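Local coordinates for Mgp-operon protein 3 (Mycoplasma pneumoniae, PDB 6RJ1) that probably helps this human pathogen attach to host cells, as an extracellular, membrane-anchored adhesin subunit thought to work alongside the P1 protein, at residues 575-587 with 596-608. Numbering follows the deposited sequence.
Sequences QALAWSTTAGLDS and ENTAGLNGPINGL
Two irregular loops of the MgpC adhesin region meet here, the chain leaving strand 575-577 and the one that follows helix 591-595, and Trp579, Asn606 and Asn597 pin them together. The Trp579 indole lies with one face over the Gly603-Pro604 backbone; Gly603 CA stands 3.7 Å from the centroid of its five-membered ring as a CH-pi contact, and Pro604 CD makes a second, longer one. At the ring edge, in plane, Trp579 NE1 donates to Gly600 O at 2.8 Å. Gly600, third residue of the type II turn 598-601, has a positive phi (83°), and its bare CA fits beside Ser580 O. With its CG anti to the carbonyl carbon (chi1 -62°), Asn606 sends both N-H bonds of ND2 across within its amide plane, one to Ser580 OG (2.9 Å) and one to Thr582 O (3.2 Å), both nearly straight. Asp671 also bonds Ser580 OG, while Thr619 N donates to Asn606 OD1. Farther along, Gly584 N (2.8 Å) and Ala599 N (3.1 Å) clasp Asn597 OD1 from opposite faces, both well out of the carbonyl plane, the latter closing an Asx turn; Asn597 ND2 bonds Ser622. Water 1 accepts from Ile605 N and donates to Ser580 O. Without regular strand pairing, the indole N-H, two amide side chains and this water satisfy buried backbone groups, and the in-plane bonds of Asn606 should fix its amide's rotation.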
ATOM      1  N   GLN A 575      -1.027  23.889   5.999  1.00 63.08           N
ATOM      2  CA  GLN A 575      -1.855  22.722   6.271  1.00 61.65           C
ATOM      3  C   GLN A 575      -2.236  21.934   5.010  1.00 62.77           C
ATOM      4  O   GLN A 575      -2.266  22.483   3.902  1.00 60.78           O
ATOM      5  CB  GLN A 575      -3.102  23.082   7.119  1.00 62.60           C
ATOM      6  CG  GLN A 575      -4.373  23.402   6.336  1.00 65.73           C
ATOM      7  CD  GLN A 575      -5.623  23.246   7.163  1.00 73.74           C
ATOM      8  OE1 GLN A 575      -5.913  24.041   8.062  1.00 68.54           O
ATOM      9  NE2 GLN A 575      -6.408  22.233   6.861  1.00 61.18           N
ATOM     10  N   ALA A 576      -2.503  20.627   5.210  1.00 58.36           N
ATOM     11  CA  ALA A 576      -2.962  19.717   4.175  1.00 57.96           C
ATOM     12  C   ALA A 576      -4.486  19.809   4.154  1.00 61.54           C
ATOM     13  O   ALA A 576      -5.089  20.146   5.171  1.00 61.73           O
ATOM     14  CB  ALA A 576      -2.526  18.298   4.486  1.00 58.40           C
ATOM     15  N   LEU A 577      -5.101  19.557   2.997  1.00 56.77           N
ATOM     16  CA  LEU A 577      -6.546  19.640   2.852  1.00 56.06           C
ATOM     17  C   LEU A 577      -7.130  18.262   2.602  1.00 60.32           C
ATOM     18  O   LEU A 577      -7.041  17.723   1.495  1.00 59.14           O
ATOM     19  CB  LEU A 577      -6.938  20.659   1.770  1.00 56.09           C
ATOM     20  CG  LEU A 577      -6.371  22.064   1.951  1.00 60.48           C
ATOM     21  CD1 LEU A 577      -6.261  22.768   0.644  1.00 61.10           C
ATOM     22  CD2 LEU A 577      -7.184  22.860   2.924  1.00 61.58           C
ATOM     23  N   ALA A 578      -7.677  17.669   3.678  1.00 57.64           N
ATOM     24  CA  ALA A 578      -8.248  16.326   3.718  1.00 57.25           C
ATOM     25  C   ALA A 578      -9.417  16.297   4.683  1.00 60.23           C
ATOM     26  O   ALA A 578      -9.410  17.017   5.679  1.00 61.24           O
ATOM     27  CB  ALA A 578      -7.189  15.336   4.175  1.00 58.23           C
ATOM     28  N   TRP A 579     -10.419  15.459   4.408  1.00 54.38           N
ATOM     29  CA  TRP A 579     -11.592  15.353   5.272  1.00 53.46           C
ATOM     30  C   TRP A 579     -12.206  13.959   5.221  1.00 61.16           C
ATOM     31  O   TRP A 579     -12.001  13.222   4.246  1.00 62.94           O
ATOM     32  CB  TRP A 579     -12.640  16.421   4.903  1.00 51.05           C
ATOM     33  CG  TRP A 579     -13.089  16.331   3.475  1.00 50.80           C
ATOM     34  CD1 TRP A 579     -14.075  15.533   2.975  1.00 53.25           C
ATOM     35  CD2 TRP A 579     -12.495  16.995   2.351  1.00 50.18           C
ATOM     36  NE1 TRP A 579     -14.128  15.652   1.608  1.00 52.27           N
ATOM     37  CE2 TRP A 579     -13.170  16.546   1.197  1.00 53.46           C
ATOM     38  CE3 TRP A 579     -11.445  17.921   2.204  1.00 50.80           C
ATOM     39  CZ2 TRP A 579     -12.860  17.023  -0.083  1.00 52.23           C
ATOM     40  CZ3 TRP A 579     -11.111  18.357   0.931  1.00 51.33           C
ATOM     41  CH2 TRP A 579     -11.834  17.936  -0.190  1.00 51.77           C
ATOM     42  N   SER A 580     -12.985  13.616   6.262  1.00 58.13           N
ATOM     43  CA  SER A 580     -13.704  12.353   6.399  1.00 58.64           C
ATOM     44  C   SER A 580     -14.795  12.251   5.318  1.00 62.75           C
ATOM     45  O   SER A 580     -15.575  13.201   5.129  1.00 62.58           O
ATOM     46  CB  SER A 580     -14.337  12.270   7.785  1.00 63.20           C
ATOM     47  OG  SER A 580     -15.267  11.203   7.880  1.00 74.83           O
ATOM     48  N   THR A 581     -14.837  11.107   4.611  1.00 58.10           N
ATOM     49  CA  THR A 581     -15.820  10.861   3.550  1.00 57.74           C
ATOM     50  C   THR A 581     -16.807   9.756   3.917  1.00 61.32           C
ATOM     51  O   THR A 581     -17.377   9.123   3.028  1.00 60.75           O
ATOM     52  CB  THR A 581     -15.132  10.577   2.225  1.00 63.70           C
ATOM     53  OG1 THR A 581     -14.315   9.416   2.360  1.00 61.25           O
ATOM     54  CG2 THR A 581     -14.349  11.759   1.708  1.00 63.54           C
ATOM     55  N   THR A 582     -17.016   9.533   5.221  1.00 57.71           N
ATOM     56  CA  THR A 582     -17.926   8.508   5.720  1.00 57.95           C
ATOM     57  C   THR A 582     -19.367   8.853   5.351  1.00 64.98           C
ATOM     58  O   THR A 582     -19.782   9.999   5.517  1.00 65.25           O
ATOM     59  CB  THR A 582     -17.709   8.309   7.228  1.00 58.96           C
ATOM     60  OG1 THR A 582     -16.332   7.995   7.438  1.00 60.04           O
ATOM     61  CG2 THR A 582     -18.588   7.210   7.817  1.00 53.02           C
ATOM     62  N   ALA A 583     -20.113   7.860   4.840  1.00 62.90           N
ATOM     63  CA  ALA A 583     -21.518   7.978   4.460  1.00 62.83           C
ATOM     64  C   ALA A 583     -22.336   8.466   5.651  1.00 69.89           C
ATOM     65  O   ALA A 583     -22.088   8.036   6.778  1.00 69.87           O
ATOM     66  CB  ALA A 583     -22.036   6.624   4.000  1.00 63.21           C
ATOM     67  N   GLY A 584     -23.284   9.362   5.388  1.00 68.45           N
ATOM     68  CA  GLY A 584     -24.156   9.946   6.405  1.00 69.38           C
ATOM     69  C   GLY A 584     -24.985   8.939   7.181  1.00 75.36           C
ATOM     70  O   GLY A 584     -25.210   7.820   6.710  1.00 74.44           O
ATOM     71  N   LEU A 585     -25.441   9.331   8.386  1.00 73.54           N
ATOM     72  CA  LEU A 585     -26.260   8.480   9.254  1.00 74.03           C
ATOM     73  C   LEU A 585     -27.605   8.132   8.612  1.00 80.79           C
ATOM     74  O   LEU A 585     -28.147   7.051   8.843  1.00 81.32           O
ATOM     75  CB  LEU A 585     -26.481   9.146  10.620  1.00 73.69           C
ATOM     76  CG  LEU A 585     -25.289   9.157  11.571  1.00 78.18           C
ATOM     77  CD1 LEU A 585     -25.528  10.105  12.725  1.00 77.95           C
ATOM     78  CD2 LEU A 585     -24.980   7.770  12.102  1.00 81.46           C
ATOM     79  N   ASP A 586     -28.106   9.046   7.782  1.00 78.32           N
ATOM     80  CA  ASP A 586     -29.368   8.979   7.051  1.00 78.58           C
ATOM     81  C   ASP A 586     -29.240   8.336   5.655  1.00 82.76           C
ATOM     82  O   ASP A 586     -30.161   8.470   4.844  1.00 81.96           O
ATOM     83  CB  ASP A 586     -29.950  10.401   6.928  1.00 80.57           C
ATOM     84  CG  ASP A 586     -29.084  11.357   6.123  1.00 94.55           C
ATOM     85  OD1 ASP A 586     -27.847  11.375   6.341  1.00 95.27           O
ATOM     86  OD2 ASP A 586     -29.637  12.087   5.286  1.00103.16           O
ATOM     87  N   SER A 587     -28.122   7.638   5.371  1.00 79.96           N
ATOM     88  CA  SER A 587     -27.931   6.981   4.076  1.00 80.30           C
ATOM     89  C   SER A 587     -28.977   5.899   3.866  1.00 86.46           C
ATOM     90  O   SER A 587     -29.414   5.264   4.832  1.00 85.59           O
ATOM     91  CB  SER A 587     -26.553   6.339   3.993  1.00 83.28           C
ATOM     92  OG  SER A 587     -25.515   7.294   4.086  1.00 92.90           O
ATOM     93  N   GLU A 596     -22.432   5.272  -2.588  1.00 63.70           N
ATOM     94  CA  GLU A 596     -22.775   6.409  -3.439  1.00 63.53           C
ATOM     95  C   GLU A 596     -23.296   7.604  -2.624  1.00 67.71           C
ATOM     96  O   GLU A 596     -23.614   8.635  -3.216  1.00 68.00           O
ATOM     97  CB  GLU A 596     -23.748   6.012  -4.566  1.00 65.04           C
ATOM     98  CG  GLU A 596     -23.138   5.084  -5.609  1.00 77.89           C
ATOM     99  CD  GLU A 596     -24.002   4.759  -6.816  1.00104.58           C
ATOM    100  OE1 GLU A 596     -23.478   4.835  -7.951  1.00 97.94           O
ATOM    101  OE2 GLU A 596     -25.195   4.419  -6.633  1.00103.40           O
ATOM    102  N   ASN A 597     -23.362   7.485  -1.272  1.00 63.97           N
ATOM    103  CA  ASN A 597     -23.801   8.573  -0.386  1.00 63.39           C
ATOM    104  C   ASN A 597     -22.914   9.794  -0.567  1.00 67.23           C
ATOM    105  O   ASN A 597     -21.700   9.685  -0.650  1.00 66.81           O
ATOM    106  CB  ASN A 597     -23.863   8.140   1.071  1.00 63.47           C
ATOM    107  CG  ASN A 597     -24.443   9.192   1.979  1.00 76.15           C
ATOM    108  OD1 ASN A 597     -23.720   9.928   2.637  1.00 71.69           O
ATOM    109  ND2 ASN A 597     -25.762   9.284   2.046  1.00 64.21           N
ATOM    110  N   THR A 598     -23.542  10.950  -0.679  1.00 64.73           N
ATOM    111  CA  THR A 598     -22.931  12.242  -0.992  1.00 63.72           C
ATOM    112  C   THR A 598     -22.088  12.853   0.172  1.00 66.04           C
ATOM    113  O   THR A 598     -21.268  13.726  -0.104  1.00 65.15           O
ATOM    114  CB  THR A 598     -24.063  13.125  -1.517  1.00 70.90           C
ATOM    115  OG1 THR A 598     -23.969  13.141  -2.934  1.00 70.45           O
ATOM    116  CG2 THR A 598     -24.107  14.532  -0.932  1.00 73.24           C
ATOM    117  N   ALA A 599     -22.242  12.379   1.426  1.00 62.70           N
ATOM    118  CA  ALA A 599     -21.503  12.933   2.570  1.00 62.25           C
ATOM    119  C   ALA A 599     -19.989  12.995   2.362  1.00 65.43           C
ATOM    120  O   ALA A 599     -19.319  11.960   2.273  1.00 65.26           O
ATOM    121  CB  ALA A 599     -21.842  12.191   3.853  1.00 62.85           C
ATOM    122  N   GLY A 600     -19.492  14.225   2.224  1.00 60.11           N
ATOM    123  CA  GLY A 600     -18.077  14.534   2.053  1.00 58.22           C
ATOM    124  C   GLY A 600     -17.532  14.423   0.645  1.00 58.78           C
ATOM    125  O   GLY A 600     -16.315  14.413   0.471  1.00 58.27           O
ATOM    126  N   LEU A 601     -18.418  14.357  -0.373  1.00 53.19           N
ATOM    127  CA  LEU A 601     -18.046  14.220  -1.780  1.00 52.23           C
ATOM    128  C   LEU A 601     -17.106  15.307  -2.273  1.00 57.86           C
ATOM    129  O   LEU A 601     -16.068  14.994  -2.866  1.00 57.64           O
ATOM    130  CB  LEU A 601     -19.294  14.112  -2.686  1.00 51.67           C
ATOM    131  CG  LEU A 601     -19.076  13.917  -4.202  1.00 55.60           C
ATOM    132  CD1 LEU A 601     -18.260  12.659  -4.507  1.00 55.41           C
ATOM    133  CD2 LEU A 601     -20.403  13.880  -4.946  1.00 56.53           C
ATOM    134  N   ASN A 602     -17.470  16.576  -2.027  1.00 54.39           N
ATOM    135  CA  ASN A 602     -16.693  17.717  -2.493  1.00 53.73           C
ATOM    136  C   ASN A 602     -15.903  18.441  -1.399  1.00 57.75           C
ATOM    137  O   ASN A 602     -14.980  19.178  -1.724  1.00 58.72           O
ATOM    138  CB  ASN A 602     -17.599  18.688  -3.243  1.00 52.94           C
ATOM    139  CG  ASN A 602     -18.364  18.060  -4.378  1.00 73.32           C
ATOM    140  OD1 ASN A 602     -17.790  17.566  -5.370  1.00 66.99           O
ATOM    141  ND2 ASN A 602     -19.684  18.077  -4.255  1.00 62.30           N
ATOM    142  N   GLY A 603     -16.266  18.237  -0.136  1.00 52.43           N
ATOM    143  CA  GLY A 603     -15.613  18.898   0.987  1.00 51.49           C
ATOM    144  C   GLY A 603     -16.030  18.345   2.330  1.00 55.79           C
ATOM    145  O   GLY A 603     -16.791  17.374   2.384  1.00 54.17           O
ATOM    146  N   PRO A 604     -15.557  18.948   3.444  1.00 54.06           N
ATOM    147  CA  PRO A 604     -15.900  18.411   4.778  1.00 54.42           C
ATOM    148  C   PRO A 604     -17.388  18.460   5.159  1.00 61.31           C
ATOM    149  O   PRO A 604     -18.153  19.249   4.601  1.00 61.58           O
ATOM    150  CB  PRO A 604     -15.040  19.248   5.737  1.00 55.66           C
ATOM    151  CG  PRO A 604     -14.033  19.923   4.898  1.00 59.83           C
ATOM    152  CD  PRO A 604     -14.644  20.101   3.547  1.00 55.44           C
ATOM    153  N   ILE A 605     -17.793  17.589   6.104  1.00 59.05           N
ATOM    154  CA  ILE A 605     -19.162  17.477   6.627  1.00 59.55           C
ATOM    155  C   ILE A 605     -19.175  16.823   8.016  1.00 64.75           C
ATOM    156  O   ILE A 605     -19.911  17.261   8.896  1.00 64.79           O
ATOM    157  CB  ILE A 605     -20.154  16.784   5.622  1.00 62.82           C
ATOM    158  CG1 ILE A 605     -21.639  17.043   6.011  1.00 63.10           C
ATOM    159  CG2 ILE A 605     -19.857  15.281   5.419  1.00 62.00           C
ATOM    160  CD1 ILE A 605     -22.616  17.042   4.881  1.00 61.24           C
ATOM    161  N   ASN A 606     -18.371  15.772   8.194  1.00 62.62           N
ATOM    162  CA  ASN A 606     -18.296  14.992   9.421  1.00 62.79           C
ATOM    163  C   ASN A 606     -17.501  15.670  10.523  1.00 68.80           C
ATOM    164  O   ASN A 606     -16.553  16.415  10.272  1.00 68.61           O
ATOM    165  CB  ASN A 606     -17.773  13.575   9.137  1.00 60.96           C
ATOM    166  CG  ASN A 606     -18.662  12.779   8.208  1.00 73.79           C
ATOM    167  OD1 ASN A 606     -19.870  13.006   8.099  1.00 66.62           O
ATOM    168  ND2 ASN A 606     -18.085  11.827   7.509  1.00 67.14           N
ATOM    169  N   GLY A 607     -17.929  15.387  11.738  1.00 67.15           N
ATOM    170  CA  GLY A 607     -17.375  15.893  12.981  1.00 67.77           C
ATOM    171  C   GLY A 607     -18.283  15.476  14.115  1.00 73.47           C
ATOM    172  O   GLY A 607     -19.216  14.703  13.889  1.00 72.54           O
ATOM    173  N   LEU A 608     -18.040  15.995  15.329  1.00 72.68           N
ATOM    174  CA  LEU A 608     -18.867  15.651  16.479  1.00 73.73           C
ATOM    175  C   LEU A 608     -20.240  16.320  16.417  1.00 79.47           C
ATOM    176  O   LEU A 608     -20.335  17.545  16.406  1.00 78.40           O
ATOM    177  CB  LEU A 608     -18.149  15.945  17.811  1.00 73.91           C
ATOM    178  CG  LEU A 608     -18.849  15.428  19.084  1.00 78.52           C
ATOM    179  CD1 LEU A 608     -18.413  14.020  19.426  1.00 78.24           C
ATOM    180  CD2 LEU A 608     -18.586  16.341  20.252  1.00 81.13           C
TER
HETATM  181  O   HOH W   1     -15.885  15.422   6.605  1.00 50.56           O
HETATM  182  O   HOH W   2     -13.787  16.102   8.188  1.00 63.84           O